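Local coordinates for protein CurH (Lyngbya majuscula, PDB 3KG7) that probably removes water from beta-hydroxyacyl intermediates to give alpha,beta-unsaturated ones, as the dehydratase domain of one module of the curacin polyketide synthase, at residues Gly165-Gln173 with Leu183-Gln194; Pro131-Pro139 with Gln266-Phe275. One frame throughout, in Å; residues are numbered along the deposited sequence.

Contact 1 (Gly165-Gln173 with Leu183-Gln194); sequences GPMLQAVRQ and LEIEVPKALAFQ
Glu184 O is gripped by two consecutive amides: Arg172 N donates to it at 2.8 Å, nearly in line with the carbonyl though its own N-H is bent, and Gln173 N adds a weak bond, longer at 3.4 Å but straighter. Two residues thus face one, a classic beta bulge that shifts the register between the Val171–Ile185 pair and the Gln173–Glu184 pair. Flanking bonds hold the pair: Glu184 N reaches Gln173 O at 2.8 Å and Glu186 N reaches Ala170 O at 2.9 Å. At the bulge Arg172 points toward the partner strand. Its chain runs out extended from CG to NE, side by side with Glu184, while Glu186 stands across it, with CG placed between backbone N and carbonyl carbon (chi1 70°), which brings the carboxylate to the arginine. Arg172 NE and Glu186 OE2 form a salt bridge of 3.2 Å, weak as a hydrogen bond, the guanidinium and carboxylate planes 66° apart. With an alanine here, the guanidinium would probably be left with Glu184, beyond salt-bridge range, and close to the like charge of Arg243. The strands form the hairpin 171–176/181–186 in the second half of the double hotdog fold, where Ile185 pairs with Phe244 and packs on helix 202–207. On the Val171 face, Val171 CG1 meets Leu183 CD2 at 3.5 Å. Beyond the strands Pro188 lays its CG against Ala170 CB at 3.7 Å, and Met167, present as selenomethionine, has CG 3.7 Å from Ala190 CB and crosses Gln194 at about a right angle.

Contact 2 (Pro131-Pro139 with Gln266-Phe275); sequences PPTLSVDIP and QLLDETGQAF
Leu134 and Gln266 cross at about a right angle, the CD2 methyl of Leu134 resting on Gln266 CG at 3.9 Å. The leucine gets there because CG stands anti to its own amide nitrogen (chi1 170°) and the second torsion then brings CD2 to Gln266. Gln266 bends at chi2 (-69°), folding its aliphatic part against that methyl instead of reaching straight out. Next to this pair Ala274 N donates to Leu134 O at 3.1 Å, almost collinear with the carbonyl, and Ala274 CB lies 4.2 Å from Leu134 CB. Val136 sets its CB against Leu268 CD2 at 4.3 Å; further along, Ile138 turns its CG2 towards Glu270 O. Close by, Gly272 CA makes a C-H...O contact of 3.5 Å with Val136 O. A side chain on Gly272 would point into that oxygen, and its positive phi also favours glycine. The turn is organised from within by Asp269: OD2 takes Gln273 N at 3.0 Å from above the carboxylate plane, with weak bonds from Thr271 N and Gly272 N. The non-helical part, 131–137, runs alongside 272–274, antiparallel to it, at the turn of the hairpin 260–268/274–286, consistent with a linker between the two hotdog halves. Leu134 also touches Glu249 on strand 243–255, Pro132 touches Ser237 just after strand 225–236, and toward the C-terminal end of the segment Asp137 takes the N-cap position of helix 138–144.

Overall arrangement
Both contacts reach the same sheet of the second hotdog half, with strand 243–255 between them: it pairs with strand 181–186 of contact 1 on one edge and strand 260–268 of contact 2 on the other. Their centres lie about 20 Å apart and their nearest atoms about 7 Å, without touching. Each is only partly buried, though contact 1 sits nearer the middle of the chain and has more buried residues. Contact 1 is local, a hairpin joined by a backbone ladder with a charged face and an apolar one. Contact 2 brings together segments 127 residues apart, relying on apolar side chains and a single backbone hydrogen bond between the incoming chain and the hairpin.

Contact 1 (Gly165-Gln173 with Leu183-Gln194)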
# COMPACT_ATOMS: atom_id res chain seq x y z
N GLY C 165 19.66 27.09 5.11
CA GLY C 165 19.75 27.16 6.57
C GLY C 165 20.73 26.15 7.14
O GLY C 165 21.28 25.33 6.40
N PRO C 166 20.96 26.21 8.47
CA PRO C 166 21.92 25.39 9.23
C PRO C 166 21.97 23.90 8.85
O PRO C 166 23.05 23.30 8.85
CB PRO C 166 21.42 25.54 10.67
CG PRO C 166 20.87 26.90 10.71
CD PRO C 166 20.24 27.15 9.36
N MSE C 167 20.80 23.33 8.54
CA MSE C 167 20.68 21.91 8.25
C MSE C 167 20.98 21.58 6.79
O MSE C 167 20.95 20.40 6.39
CB MSE C 167 19.29 21.44 8.64
CG MSE C 167 19.24 20.81 10.00
SE MSE C 167 17.41 20.59 10.65
CE MSE C 167 17.41 21.92 12.09
N LEU C 168 21.26 22.62 6.00
CA LEU C 168 21.59 22.48 4.58
C LEU C 168 23.03 22.92 4.30
O LEU C 168 23.54 22.73 3.19
CB LEU C 168 20.62 23.29 3.72
CG LEU C 168 19.35 22.68 3.10
CD1 LEU C 168 19.66 21.72 1.96
CD2 LEU C 168 18.46 22.01 4.13
N GLN C 169 23.68 23.51 5.30
CA GLN C 169 25.04 24.03 5.14
C GLN C 169 26.08 22.92 5.19
O GLN C 169 26.79 22.75 6.18
CB GLN C 169 25.31 25.12 6.17
CG GLN C 169 24.69 26.45 5.78
CD GLN C 169 24.55 27.40 6.94
OE1 GLN C 169 24.33 26.99 8.08
NE2 GLN C 169 24.65 28.69 6.65
N ALA C 170 26.16 22.17 4.09
CA ALA C 170 27.03 21.00 3.99
C ALA C 170 28.34 21.31 3.27
O ALA C 170 29.24 20.47 3.24
CB ALA C 170 26.30 19.85 3.28
N VAL C 171 28.44 22.50 2.70
CA VAL C 171 29.62 22.89 1.94
C VAL C 171 30.70 23.45 2.86
O VAL C 171 30.64 24.61 3.29
CB VAL C 171 29.29 23.89 0.82
CG1 VAL C 171 30.50 24.13 -0.05
CG2 VAL C 171 28.11 23.40 -0.01
N ARG C 172 31.70 22.62 3.16
CA ARG C 172 32.81 23.02 4.02
C ARG C 172 33.76 23.99 3.32
O ARG C 172 34.17 25.00 3.91
CB ARG C 172 33.57 21.78 4.53
CG ARG C 172 34.30 22.03 5.84
CD ARG C 172 34.93 20.76 6.41
NE ARG C 172 35.12 20.87 7.86
CZ ARG C 172 36.17 21.44 8.45
NH1 ARG C 172 37.15 21.97 7.73
NH2 ARG C 172 36.23 21.49 9.78
N GLN C 173 34.11 23.69 2.07
CA GLN C 173 35.03 24.53 1.30
C GLN C 173 34.73 24.47 -0.20
O GLN C 173 34.29 23.44 -0.70
CB GLN C 173 36.48 24.11 1.57
CG GLN C 173 37.53 25.17 1.25
CD GLN C 173 37.57 26.31 2.25
OE1 GLN C 173 37.31 26.11 3.44
NE2 GLN C 173 37.89 27.51 1.78
N LEU C 183 33.83 21.17 -4.76
CA LEU C 183 33.20 21.39 -3.46
C LEU C 183 33.62 20.32 -2.45
O LEU C 183 33.55 19.12 -2.74
CB LEU C 183 31.67 21.40 -3.58
CG LEU C 183 30.95 22.55 -4.28
CD1 LEU C 183 29.50 22.19 -4.57
CD2 LEU C 183 31.02 23.82 -3.46
N GLU C 184 34.04 20.75 -1.26
CA GLU C 184 34.27 19.83 -0.15
C GLU C 184 33.01 19.76 0.70
O GLU C 184 32.56 20.78 1.24
CB GLU C 184 35.48 20.28 0.69
CG GLU C 184 35.83 19.34 1.84
CD GLU C 184 37.08 19.77 2.60
OE1 GLU C 184 38.16 19.89 1.97
OE2 GLU C 184 36.99 19.99 3.83
N ILE C 185 32.44 18.56 0.81
CA ILE C 185 31.13 18.38 1.42
C ILE C 185 31.19 17.47 2.64
O ILE C 185 31.82 16.41 2.60
CB ILE C 185 30.11 17.86 0.39
CG1 ILE C 185 29.86 18.93 -0.68
CG2 ILE C 185 28.80 17.47 1.05
CD1 ILE C 185 29.36 18.37 -2.00
N GLU C 186 30.54 17.90 3.73
CA GLU C 186 30.46 17.15 4.98
C GLU C 186 29.03 17.17 5.52
O GLU C 186 28.20 17.96 5.05
CB GLU C 186 31.43 17.72 6.02
CG GLU C 186 31.03 19.11 6.57
CD GLU C 186 31.80 19.53 7.82
OE1 GLU C 186 32.26 18.65 8.58
OE2 GLU C 186 31.94 20.75 8.05
N VAL C 187 28.74 16.31 6.50
CA VAL C 187 27.43 16.25 7.15
C VAL C 187 27.26 17.46 8.07
O VAL C 187 28.01 17.60 9.05
CB VAL C 187 27.30 14.96 8.01
CG1 VAL C 187 25.98 14.94 8.80
CG2 VAL C 187 27.45 13.69 7.15
N PRO C 188 26.28 18.35 7.77
CA PRO C 188 26.07 19.50 8.65
C PRO C 188 25.79 19.05 10.07
O PRO C 188 25.00 18.13 10.29
CB PRO C 188 24.84 20.19 8.05
CG PRO C 188 24.81 19.75 6.64
CD PRO C 188 25.33 18.34 6.64
N LYS C 189 26.45 19.70 11.03
CA LYS C 189 26.32 19.36 12.45
C LYS C 189 24.85 19.31 12.90
O LYS C 189 24.46 18.43 13.67
CB LYS C 189 27.12 20.34 13.30
CG LYS C 189 27.08 20.08 14.80
CD LYS C 189 27.31 21.37 15.58
CE LYS C 189 26.98 21.19 17.04
NZ LYS C 189 26.79 22.51 17.69
N ALA C 190 24.05 20.25 12.40
CA ALA C 190 22.63 20.32 12.72
C ALA C 190 21.84 19.15 12.14
O ALA C 190 20.80 18.77 12.68
CB ALA C 190 22.05 21.64 12.23
N LEU C 191 22.34 18.56 11.06
CA LEU C 191 21.66 17.48 10.36
C LEU C 191 22.01 16.09 10.88
O LEU C 191 21.19 15.18 10.82
CB LEU C 191 21.97 17.57 8.86
CG LEU C 191 21.05 16.84 7.88
CD1 LEU C 191 19.68 17.51 7.78
CD2 LEU C 191 21.71 16.76 6.52
N ALA C 192 23.23 15.93 11.41
CA ALA C 192 23.77 14.64 11.87
C ALA C 192 22.77 13.65 12.51
O ALA C 192 22.80 12.46 12.19
CB ALA C 192 24.97 14.86 12.80
N PHE C 193 21.90 14.13 13.39
CA PHE C 193 20.94 13.27 14.12
C PHE C 193 19.90 12.62 13.22
O PHE C 193 19.34 11.58 13.55
CB PHE C 193 20.21 14.08 15.19
CG PHE C 193 19.09 13.33 15.89
CD1 PHE C 193 19.33 12.67 17.10
CD2 PHE C 193 17.80 13.29 15.35
CE1 PHE C 193 18.30 11.98 17.76
CE2 PHE C 193 16.77 12.59 16.00
CZ PHE C 193 17.02 11.94 17.21
N GLN C 194 19.63 13.26 12.09
CA GLN C 194 18.54 12.83 11.21
C GLN C 194 18.93 11.71 10.25
O GLN C 194 18.06 11.11 9.61
CB GLN C 194 18.00 14.02 10.40
CG GLN C 194 17.63 15.23 11.26
CD GLN C 194 16.67 16.17 10.56
OE1 GLN C 194 15.54 15.80 10.24
NE2 GLN C 194 17.10 17.41 10.33

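Contact 2 (Pro131-Pro139 with Gln266-Phe275)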
# COMPACT_ATOMS: atom_id res chain seq x y z
N PRO C 131 32.00 -0.26 -12.40
CA PRO C 131 32.82 0.24 -11.29
C PRO C 131 33.61 1.49 -11.65
O PRO C 131 34.21 1.55 -12.73
CB PRO C 131 33.76 -0.94 -10.98
CG PRO C 131 33.72 -1.80 -12.19
CD PRO C 131 32.33 -1.66 -12.73
N PRO C 132 33.62 2.50 -10.75
CA PRO C 132 34.24 3.81 -10.96
C PRO C 132 35.68 3.73 -11.44
O PRO C 132 36.47 2.93 -10.93
CB PRO C 132 34.17 4.45 -9.57
CG PRO C 132 33.83 3.33 -8.62
CD PRO C 132 33.00 2.41 -9.42
N THR C 133 36.02 4.56 -12.42
CA THR C 133 37.32 4.49 -13.09
C THR C 133 38.20 5.71 -12.82
O THR C 133 39.41 5.59 -12.63
CB THR C 133 37.15 4.21 -14.62
OG1 THR C 133 38.43 3.96 -15.20
CG2 THR C 133 36.48 5.39 -15.34
N LEU C 134 37.57 6.88 -12.78
CA LEU C 134 38.23 8.16 -12.57
C LEU C 134 38.83 8.30 -11.16
O LEU C 134 38.11 8.21 -10.16
CB LEU C 134 37.23 9.30 -12.84
CG LEU C 134 37.49 10.77 -12.51
CD1 LEU C 134 38.39 11.44 -13.53
CD2 LEU C 134 36.15 11.49 -12.43
N SER C 135 40.14 8.48 -11.10
CA SER C 135 40.85 8.83 -9.87
C SER C 135 41.14 10.34 -9.88
O SER C 135 40.81 11.02 -10.86
CB SER C 135 42.14 8.01 -9.76
OG SER C 135 42.91 8.39 -8.63
N VAL C 136 41.73 10.86 -8.80
CA VAL C 136 42.15 12.27 -8.69
C VAL C 136 43.11 12.46 -7.50
O VAL C 136 42.86 11.96 -6.40
CB VAL C 136 40.91 13.25 -8.58
CG1 VAL C 136 41.17 14.39 -7.60
CG2 VAL C 136 40.54 13.82 -9.95
N ASP C 137 44.22 13.17 -7.73
CA ASP C 137 45.09 13.60 -6.62
C ASP C 137 44.52 14.88 -6.01
O ASP C 137 44.60 15.96 -6.60
CB ASP C 137 46.54 13.82 -7.07
CG ASP C 137 47.51 13.94 -5.89
OD1 ASP C 137 48.18 14.98 -5.78
OD2 ASP C 137 47.60 12.99 -5.08
N ILE C 138 43.96 14.74 -4.81
CA ILE C 138 43.21 15.83 -4.19
C ILE C 138 44.05 17.02 -3.68
O ILE C 138 43.65 18.17 -3.89
CB ILE C 138 42.14 15.31 -3.15
CG1 ILE C 138 40.92 16.24 -3.09
CG2 ILE C 138 42.75 15.04 -1.76
CD1 ILE C 138 40.05 16.16 -4.33
N PRO C 139 45.21 16.76 -3.03
CA PRO C 139 46.03 17.89 -2.58
C PRO C 139 46.58 18.74 -3.74
O PRO C 139 46.86 19.92 -3.55
CB PRO C 139 47.17 17.23 -1.81
CG PRO C 139 46.70 15.84 -1.51
CD PRO C 139 45.85 15.48 -2.68
N GLN C 266 30.94 14.86 -10.61
CA GLN C 266 31.59 13.64 -10.16
C GLN C 266 31.71 13.65 -8.64
O GLN C 266 32.19 14.62 -8.05
CB GLN C 266 32.98 13.47 -10.79
CG GLN C 266 33.09 13.91 -12.25
CD GLN C 266 32.34 13.00 -13.23
OE1 GLN C 266 32.06 13.41 -14.36
NE2 GLN C 266 32.03 11.78 -12.81
N LEU C 267 31.27 12.57 -8.01
CA LEU C 267 31.43 12.42 -6.56
C LEU C 267 32.72 11.67 -6.27
O LEU C 267 32.92 10.55 -6.74
CB LEU C 267 30.23 11.69 -5.95
CG LEU C 267 28.94 12.49 -5.70
CD1 LEU C 267 28.17 12.77 -6.99
CD2 LEU C 267 28.06 11.76 -4.69
N LEU C 268 33.61 12.32 -5.52
CA LEU C 268 34.93 11.78 -5.18
C LEU C 268 35.06 11.61 -3.68
O LEU C 268 34.70 12.51 -2.92
CB LEU C 268 36.03 12.71 -5.68
CG LEU C 268 36.11 13.12 -7.15
CD1 LEU C 268 36.80 14.46 -7.25
CD2 LEU C 268 36.84 12.09 -7.99
N ASP C 269 35.60 10.47 -3.24
CA ASP C 269 35.79 10.21 -1.80
C ASP C 269 36.99 10.97 -1.20
O ASP C 269 37.57 11.85 -1.84
CB ASP C 269 35.84 8.69 -1.49
CG ASP C 269 37.02 7.96 -2.16
OD1 ASP C 269 36.88 6.75 -2.43
OD2 ASP C 269 38.09 8.57 -2.39
N GLU C 270 37.35 10.61 0.04
CA GLU C 270 38.45 11.24 0.78
C GLU C 270 39.80 11.20 0.04
O GLU C 270 40.58 12.16 0.11
CB GLU C 270 38.61 10.58 2.16
CG GLU C 270 39.41 11.40 3.20
CD GLU C 270 38.55 12.39 4.00
OE1 GLU C 270 37.37 12.07 4.28
OE2 GLU C 270 39.06 13.48 4.35
N THR C 271 40.06 10.09 -0.64
CA THR C 271 41.31 9.88 -1.39
C THR C 271 41.28 10.59 -2.74
O THR C 271 42.33 10.93 -3.29
CB THR C 271 41.63 8.37 -1.58
OG1 THR C 271 41.82 7.75 -0.30
CG2 THR C 271 42.89 8.16 -2.41
N GLY C 272 40.09 10.83 -3.26
CA GLY C 272 39.93 11.43 -4.58
C GLY C 272 39.44 10.42 -5.60
O GLY C 272 39.43 10.70 -6.80
N GLN C 273 39.04 9.24 -5.12
CA GLN C 273 38.46 8.20 -5.97
C GLN C 273 36.98 8.44 -6.23
O GLN C 273 36.23 8.74 -5.29
CB GLN C 273 38.65 6.83 -5.35
CG GLN C 273 40.02 6.24 -5.63
CD GLN C 273 40.25 4.93 -4.93
OE1 GLN C 273 39.34 4.37 -4.30
NE2 GLN C 273 41.48 4.41 -5.03
N ALA C 274 36.57 8.32 -7.49
CA ALA C 274 35.16 8.49 -7.86
C ALA C 274 34.32 7.33 -7.33
O ALA C 274 34.76 6.19 -7.33
CB ALA C 274 35.01 8.63 -9.37
N PHE C 275 33.12 7.64 -6.85
CA PHE C 275 32.21 6.61 -6.34
C PHE C 275 30.75 6.88 -6.70
O PHE C 275 29.86 6.10 -6.37
CB PHE C 275 32.40 6.42 -4.82
CG PHE C 275 31.93 7.59 -4.01
CD1 PHE C 275 32.65 8.78 -3.98
CD2 PHE C 275 30.76 7.49 -3.25
CE1 PHE C 275 32.22 9.87 -3.23
CE2 PHE C 275 30.31 8.57 -2.50
CZ PHE C 275 31.05 9.77 -2.49